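Local coordinates for protein BamaA.19900.a (Balamuthia mandrillaris, PDB 6VZZ) that probably phosphorylates glucose at the expense of ATP as a glucokinase of the actin-like ATPase clan, and is captured with glucose bound, at residues L189-G192 with T193-I197; T238-L241 with E242-E246; M317-A320 with K321-I325. All blocks are in the same frame, centred on the assembly; numbering follows the deposited sequence.

Interaction 1. Residues L189-G192 with T193-I197; sequences LAVG and TGLGI. With BGC (beta-D-glucopyranose), chain B.
A190 O accepts the N-H of G196 at 2.9 Å, nearly straight at 170°, and A190 N returns a 2.9 Å bond to G196 O. This double exchange is the hydrogen-bonded pair of a tight antiparallel beta hairpin, made by strands 186-191 and 195-201. G192 N closes the turn on G194 O at 3.0 Å, and T193 at its tip reaches T46 OG1 through its own hydroxyl. One face of the hairpin is apolar: L189, V191, L195 and I197 all point to it, and their branched chains suit the cover provided by helix 303-327 and nearby loops. With chi1 -52° the CG of L189 stands beside the backbone N, next to I197 CG1 at 4.2 Å, the two side chains running side by side. V191 CG2 faces L195 CD1 more loosely. Glucose lies along G194-G196, the end of the turn and the start of strand 195-201, where glycines suit their place because they have no side chain to hold the sugar off. E258, whose OE1 accepts the N-H of L195 and also bonds to the sugar, ties this segment to the ligand. G196 CA itself comes within 3.5 Å of glucose C6.

Interaction 2. Residues T238-L241 with E242-E246; sequences TRLL and EYISE. With CA (calcium ion), chain D.
Within the alpha-helix 234-249, neighbouring turns meet through i to i+4 pairs, among them L240 with I244 and T238 with E242. The backbone bonds are regular: Y243 N reaches R239 O at 2.8 Å, and S245 N reaches L241 O at 2.8 Å. L240 and I244 lie side by side on the inward side, their CD1 methyls 3.6 Å apart, and these branched hydrocarbon chains suit a surface that other helices cover. L240 gets there with CG opposite its backbone N (chi1 164°), which brings CD1 forward from CB, to meet I244. On another side, T238 CG2 lies alongside the extended chain of E242, 3.3 Å from OE1. That carboxylate oxygen is hydrogen-bonded to Y234 OH of the second subunit, while T238 OG1 turns back to the carbonyl of Y234 in its own chain. Further on, E246 holds a calcium ion with both carboxylate oxygens, OE1 at 2.5 Å and OE2 at 2.8 Å from the metal, and N250 also belongs to this site. A bend at chi2 (55°) turns the carboxylate of E246 off the helix. Helix 263-276 packs on L240 and I244 and gives Y243 an edge-to-face partner in W272, while helix 303-327 touches L240 through L311 and L241 through F315.

Interaction 3. Residues M317-A320 with K321-I325; sequences MRIA and KNLCI
R318 O is gripped twice by N322: ND2 reaches it at 2.9 Å and the backbone N at 3.2 Å, the two donors arriving from opposite faces of the carbonyl plane. An asparagine suits this place because its short amide can fold back on the helix; chi1 of -76° sets CG beside the backbone N, and the side-chain bond runs at 150° at the hydrogen. The other end of the amide, OD1, accepts the N-H of A223 of the second subunit, so the group's rotation is fixed from both ends. Around the helix, I319 leans toward the next turn, and its CD1 sits 3.8 Å from L323 CG, the two apolar chains crossing at a slant. R318 and K321 run side by side in the same direction, with R318 NE and K321 NZ 4.5 Å apart. Both make salt bridges to E356 OE1, a shared carboxylate that probably offsets their charges, and K321 NZ also reaches the carbonyl of D359. The guanidinium of R318 is held further by E237 and by the carbonyl of S225, and it makes a cation-pi contact with F315. Beyond this shell, helices 350-357 and 363-366 cover K321 and C324, and H221 of the second subunit packs on I325; H221 is a residue of the glucose pocket. A buried i to i+4 side-chain-to-backbone bond thus lies inside the long helix 303-327, which packs against the six-stranded mixed sheet, a helix-on-sheet layer in keeping with the actin-like ATPase fold.

In the fold
Interactions 1 and 3 pack directly together although their centres are about 14 Å apart: I197 CD1 meets L323 CD1 at 3.6 Å, and L189 CD2 meets A320 CB at 4.0 Å, so the apolar face of the hairpin rests on helix 303-327 while its backbone touches glucose. The side chain of L323 is about 12 Å from a bound glucose. Interaction 2 stands apart, its centre about 21 Å from each of the others, and its nearest atoms are about 6 Å from those of interaction 3. It shares with interaction 3 a contact with the second subunit, reached through E242 in one and N322 in the other, and L240 and L241 also lean on the helix that carries interaction 3.

Interaction 1. Residues L189-G192 with T193-I197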
loop_
_atom_site.group_PDB
_atom_site.type_symbol
_atom_site.label_atom_id
_atom_site.label_comp_id
_atom_site.label_asym_id
_atom_site.label_seq_id
_atom_site.Cartn_x
_atom_site.Cartn_y
_atom_site.Cartn_z
ATOM N N LEU A 189 10.751 -3.583 -5.523
ATOM C CA LEU A 189 10.765 -4.882 -4.851
ATOM C C LEU A 189 12.165 -5.475 -4.925
ATOM O O LEU A 189 12.848 -5.339 -5.946
ATOM C CB LEU A 189 9.774 -5.888 -5.486
ATOM C CG LEU A 189 8.308 -5.498 -5.687
ATOM C CD1 LEU A 189 8.117 -4.753 -6.993
ATOM C CD2 LEU A 189 7.433 -6.722 -5.650
ATOM N N ALA A 190 12.578 -6.163 -3.858
ATOM C CA ALA A 190 13.851 -6.873 -3.855
ATOM C C ALA A 190 13.688 -8.202 -3.143
ATOM O O ALA A 190 13.223 -8.240 -1.998
ATOM C CB ALA A 190 14.963 -6.055 -3.189
ATOM N N VAL A 191 14.095 -9.280 -3.815
ATOM C CA VAL A 191 14.004 -10.636 -3.284
ATOM C C VAL A 191 15.385 -11.052 -2.803
ATOM O O VAL A 191 16.332 -11.103 -3.596
ATOM C CB VAL A 191 13.474 -11.622 -4.334
ATOM C CG1 VAL A 191 13.243 -12.996 -3.713
ATOM C CG2 VAL A 191 12.205 -11.098 -4.970
ATOM N N GLY A 192 15.494 -11.362 -1.511
ATOM C CA GLY A 192 16.741 -11.787 -0.912
ATOM C C GLY A 192 16.490 -12.666 0.297
ATOM O O GLY A 192 15.736 -13.645 0.211
ATOM N N THR A 193 17.120 -12.345 1.429
ATOM C CA THR A 193 16.781 -13.037 2.670
ATOM C C THR A 193 15.316 -12.818 3.015
ATOM O O THR A 193 14.648 -13.727 3.525
ATOM C CB THR A 193 17.678 -12.561 3.816
ATOM O OG1 THR A 193 19.048 -12.623 3.407
ATOM C CG2 THR A 193 17.486 -13.439 5.047
ATOM N N GLY A 194 14.795 -11.620 2.724
ATOM C CA GLY A 194 13.381 -11.338 2.858
ATOM C C GLY A 194 12.819 -10.755 1.574
ATOM O O GLY A 194 13.529 -10.593 0.579
ATOM N N LEU A 195 11.518 -10.461 1.614
ATOM C CA LEU A 195 10.842 -9.743 0.539
ATOM C C LEU A 195 10.761 -8.265 0.919
ATOM O O LEU A 195 9.991 -7.885 1.811
ATOM C CB LEU A 195 9.456 -10.319 0.279
ATOM C CG LEU A 195 8.653 -9.614 -0.818
ATOM C CD1 LEU A 195 9.538 -9.333 -2.021
ATOM C CD2 LEU A 195 7.439 -10.446 -1.211
ATOM N N GLY A 196 11.552 -7.439 0.241
ATOM C CA GLY A 196 11.591 -6.015 0.506
ATOM C C GLY A 196 10.719 -5.251 -0.479
ATOM O O GLY A 196 10.733 -5.528 -1.681
ATOM N N ILE A 197 9.973 -4.275 0.044
ATOM C CA ILE A 197 9.048 -3.491 -0.770
ATOM C C ILE A 197 9.001 -2.054 -0.262
ATOM O O ILE A 197 8.786 -1.814 0.931
ATOM C CB ILE A 197 7.639 -4.112 -0.768
ATOM C CG1 ILE A 197 7.637 -5.428 -1.550
ATOM C CG2 ILE A 197 6.640 -3.136 -1.357
ATOM C CD1 ILE A 197 6.343 -6.144 -1.520
HETATM C C2 BGC B . 11.791 -6.940 6.424
HETATM C C3 BGC B . 11.861 -5.644 5.632
HETATM C C4 BGC B . 13.028 -5.693 4.653
HETATM C C5 BGC B . 12.911 -6.943 3.788
HETATM C C6 BGC B . 14.044 -7.118 2.805
HETATM C C1 BGC B . 11.721 -8.109 5.454
HETATM O O1 BGC B . 11.571 -9.309 6.121
HETATM O O2 BGC B . 10.654 -6.933 7.278
HETATM O O3 BGC B . 11.981 -4.531 6.506
HETATM O O4 BGC B . 12.999 -4.555 3.805
HETATM O O5 BGC B . 12.889 -8.098 4.637
HETATM O O6 BGC B . 15.302 -6.942 3.423
#

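Interaction 2. Residues T238-L241 with E242-E246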
loop_
_atom_site.group_PDB
_atom_site.type_symbol
_atom_site.label_atom_id
_atom_site.label_comp_id
_atom_site.label_asym_id
_atom_site.label_seq_id
_atom_site.Cartn_x
_atom_site.Cartn_y
_atom_site.Cartn_z
ATOM N N THR A 238 -2.885 -24.918 -3.392
ATOM C CA THR A 238 -3.480 -25.182 -2.087
ATOM C C THR A 238 -2.623 -26.145 -1.274
ATOM O O THR A 238 -2.438 -25.949 -0.067
ATOM C CB THR A 238 -4.897 -25.732 -2.263
ATOM O OG1 THR A 238 -5.659 -24.809 -3.056
ATOM C CG2 THR A 238 -5.565 -25.906 -0.918
ATOM N N ARG A 239 -2.078 -27.182 -1.918
ATOM C CA ARG A 239 -1.198 -28.098 -1.198
ATOM C C ARG A 239 0.074 -27.391 -0.741
ATOM O O ARG A 239 0.513 -27.571 0.401
ATOM C CB ARG A 239 -0.866 -29.312 -2.067
ATOM C CG ARG A 239 -2.066 -30.212 -2.391
ATOM C CD ARG A 239 -1.641 -31.609 -2.846
ATOM N NE ARG A 239 -0.707 -31.579 -3.971
ATOM C CZ ARG A 239 -1.066 -31.489 -5.253
ATOM N NH1 ARG A 239 -2.350 -31.424 -5.596
ATOM N NH2 ARG A 239 -0.138 -31.466 -6.204
ATOM N N LEU A 240 0.664 -26.562 -1.609
ATOM C CA LEU A 240 1.891 -25.859 -1.246
ATOM C C LEU A 240 1.657 -24.897 -0.089
ATOM O O LEU A 240 2.460 -24.839 0.850
ATOM C CB LEU A 240 2.450 -25.113 -2.458
ATOM C CG LEU A 240 3.506 -24.045 -2.155
ATOM C CD1 LEU A 240 4.774 -24.658 -1.558
ATOM C CD2 LEU A 240 3.825 -23.263 -3.404
ATOM N N LEU A 241 0.567 -24.128 -0.146
ATOM C CA LEU A 241 0.254 -23.200 0.934
ATOM C C LEU A 241 -0.006 -23.938 2.245
ATOM O O LEU A 241 0.409 -23.480 3.316
ATOM C CB LEU A 241 -0.947 -22.348 0.540
ATOM C CG LEU A 241 -0.757 -21.443 -0.678
ATOM C CD1 LEU A 241 -2.057 -20.743 -1.047
ATOM C CD2 LEU A 241 0.353 -20.425 -0.433
ATOM N N GLU A 242 -0.682 -25.089 2.184
ATOM C CA GLU A 242 -0.944 -25.852 3.400
ATOM C C GLU A 242 0.328 -26.491 3.942
ATOM O O GLU A 242 0.492 -26.614 5.162
ATOM C CB GLU A 242 -2.007 -26.917 3.136
ATOM C CG GLU A 242 -3.400 -26.355 2.948
ATOM C CD GLU A 242 -4.438 -27.408 2.564
ATOM O OE1 GLU A 242 -5.571 -27.017 2.207
ATOM O OE2 GLU A 242 -4.134 -28.622 2.626
ATOM N N TYR A 243 1.235 -26.899 3.055
ATOM C CA TYR A 243 2.508 -27.466 3.489
ATOM C C TYR A 243 3.340 -26.422 4.223
ATOM O O TYR A 243 3.812 -26.658 5.343
ATOM C CB TYR A 243 3.243 -28.015 2.266
ATOM C CG TYR A 243 4.634 -28.577 2.470
ATOM C CD1 TYR A 243 5.760 -27.747 2.438
ATOM C CD2 TYR A 243 4.833 -29.943 2.621
ATOM C CE1 TYR A 243 7.032 -28.263 2.590
ATOM C CE2 TYR A 243 6.098 -30.467 2.772
ATOM C CZ TYR A 243 7.193 -29.632 2.757
ATOM O OH TYR A 243 8.451 -30.172 2.908
ATOM N N ILE A 244 3.509 -25.243 3.615
ATOM C CA ILE A 244 4.283 -24.187 4.258
ATOM C C ILE A 244 3.584 -23.708 5.523
ATOM O O ILE A 244 4.227 -23.498 6.558
ATOM C CB ILE A 244 4.532 -23.030 3.276
ATOM C CG1 ILE A 244 5.344 -23.532 2.085
ATOM C CG2 ILE A 244 5.240 -21.880 3.974
ATOM C CD1 ILE A 244 5.724 -22.461 1.133
ATOM N N SER A 245 2.262 -23.534 5.465
ATOM C CA SER A 245 1.534 -23.113 6.652
ATOM C C SER A 245 1.698 -24.120 7.772
ATOM O O SER A 245 1.776 -23.748 8.946
ATOM C CB SER A 245 0.060 -22.918 6.331
ATOM O OG SER A 245 -0.643 -22.542 7.496
ATOM N N GLU A 246 1.767 -25.403 7.424
ATOM C CA GLU A 246 2.018 -26.427 8.431
ATOM C C GLU A 246 3.399 -26.262 9.052
ATOM O O GLU A 246 3.533 -26.171 10.278
ATOM C CB GLU A 246 1.864 -27.816 7.809
ATOM C CG GLU A 246 2.406 -28.954 8.633
ATOM C CD GLU A 246 1.826 -28.995 10.030
ATOM O OE1 GLU A 246 2.607 -29.207 10.999
ATOM O OE2 GLU A 246 0.588 -28.827 10.155
HETATM CA CA CA D . 0.927 -29.863 12.700
#

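Interaction 3. Residues M317-A320 with K321-I325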
loop_
_atom_site.group_PDB
_atom_site.type_symbol
_atom_site.label_atom_id
_atom_site.label_comp_id
_atom_site.label_asym_id
_atom_site.label_seq_id
_atom_site.Cartn_x
_atom_site.Cartn_y
_atom_site.Cartn_z
ATOM N N MET A 317 5.230 -12.274 -8.671
ATOM C CA MET A 317 4.352 -11.580 -9.605
ATOM C C MET A 317 2.973 -11.316 -9.002
ATOM O O MET A 317 2.332 -10.322 -9.353
ATOM C CB MET A 317 4.216 -12.378 -10.902
ATOM C CG MET A 317 5.473 -12.428 -11.754
ATOM S SD MET A 317 5.971 -10.808 -12.375
ATOM C CE MET A 317 7.481 -10.526 -11.467
ATOM N N ARG A 318 2.495 -12.182 -8.100
ATOM C CA ARG A 318 1.154 -11.978 -7.552
ATOM C C ARG A 318 1.113 -10.805 -6.576
ATOM O O ARG A 318 0.162 -10.014 -6.593
ATOM C CB ARG A 318 0.649 -13.243 -6.870
ATOM C CG ARG A 318 -0.776 -13.114 -6.379
ATOM C CD ARG A 318 -1.378 -14.481 -6.094
ATOM N NE ARG A 318 -1.048 -15.411 -7.165
ATOM C CZ ARG A 318 -1.159 -16.733 -7.079
ATOM N NH1 ARG A 318 -0.800 -17.487 -8.109
ATOM N NH2 ARG A 318 -1.604 -17.298 -5.964
ATOM N N ILE A 319 2.116 -10.678 -5.705
ATOM C CA ILE A 319 2.124 -9.535 -4.800
ATOM C C ILE A 319 2.381 -8.251 -5.584
ATOM O O ILE A 319 1.799 -7.199 -5.295
ATOM C CB ILE A 319 3.146 -9.748 -3.658
ATOM C CG1 ILE A 319 3.159 -8.571 -2.671
ATOM C CG2 ILE A 319 4.549 -9.931 -4.197
ATOM C CD1 ILE A 319 1.800 -8.189 -2.129
ATOM N N ALA A 320 3.226 -8.321 -6.614
ATOM C CA ALA A 320 3.485 -7.133 -7.413
ATOM C C ALA A 320 2.233 -6.693 -8.161
ATOM O O ALA A 320 1.938 -5.493 -8.234
ATOM C CB ALA A 320 4.641 -7.391 -8.379
ATOM N N LYS A 321 1.482 -7.652 -8.714
ATOM C CA LYS A 321 0.226 -7.340 -9.390
ATOM C C LYS A 321 -0.715 -6.572 -8.470
ATOM O O LYS A 321 -1.192 -5.484 -8.812
ATOM C CB LYS A 321 -0.432 -8.631 -9.872
ATOM C CG LYS A 321 -1.868 -8.478 -10.326
ATOM C CD LYS A 321 -2.699 -9.693 -9.962
ATOM C CE LYS A 321 -1.879 -10.971 -10.046
ATOM N NZ LYS A 321 -2.705 -12.212 -9.889
ATOM N N ASN A 322 -0.962 -7.107 -7.274
ATOM C CA ASN A 322 -1.937 -6.488 -6.383
ATOM C C ASN A 322 -1.460 -5.147 -5.827
ATOM O O ASN A 322 -2.283 -4.247 -5.602
ATOM C CB ASN A 322 -2.293 -7.468 -5.277
ATOM C CG ASN A 322 -3.231 -8.549 -5.782
ATOM O OD1 ASN A 322 -4.428 -8.306 -5.962
ATOM N ND2 ASN A 322 -2.688 -9.729 -6.074
ATOM N N LEU A 323 -0.153 -4.980 -5.611
ATOM C CA LEU A 323 0.332 -3.684 -5.151
ATOM C C LEU A 323 0.250 -2.640 -6.260
ATOM O O LEU A 323 -0.012 -1.463 -5.990
ATOM C CB LEU A 323 1.760 -3.808 -4.631
ATOM C CG LEU A 323 1.959 -4.622 -3.350
ATOM C CD1 LEU A 323 3.433 -4.709 -3.047
ATOM C CD2 LEU A 323 1.216 -4.006 -2.179
ATOM N N CYS A 324 0.471 -3.045 -7.516
ATOM C CA CYS A 324 0.298 -2.112 -8.625
ATOM C C CYS A 324 -1.127 -1.574 -8.665
ATOM O O CYS A 324 -1.349 -0.381 -8.903
ATOM C CB CYS A 324 0.648 -2.790 -9.955
ATOM S SG CYS A 324 2.426 -2.991 -10.281
ATOM N N ILE A 325 -2.103 -2.442 -8.419
ATOM C CA ILE A 325 -3.499 -2.029 -8.422
ATOM C C ILE A 325 -3.786 -1.120 -7.237
ATOM O O ILE A 325 -4.333 -0.024 -7.394
ATOM C CB ILE A 325 -4.407 -3.272 -8.420
ATOM C CG1 ILE A 325 -4.354 -3.943 -9.794
ATOM C CG2 ILE A 325 -5.830 -2.911 -8.002
ATOM C CD1 ILE A 325 -5.011 -5.271 -9.837
#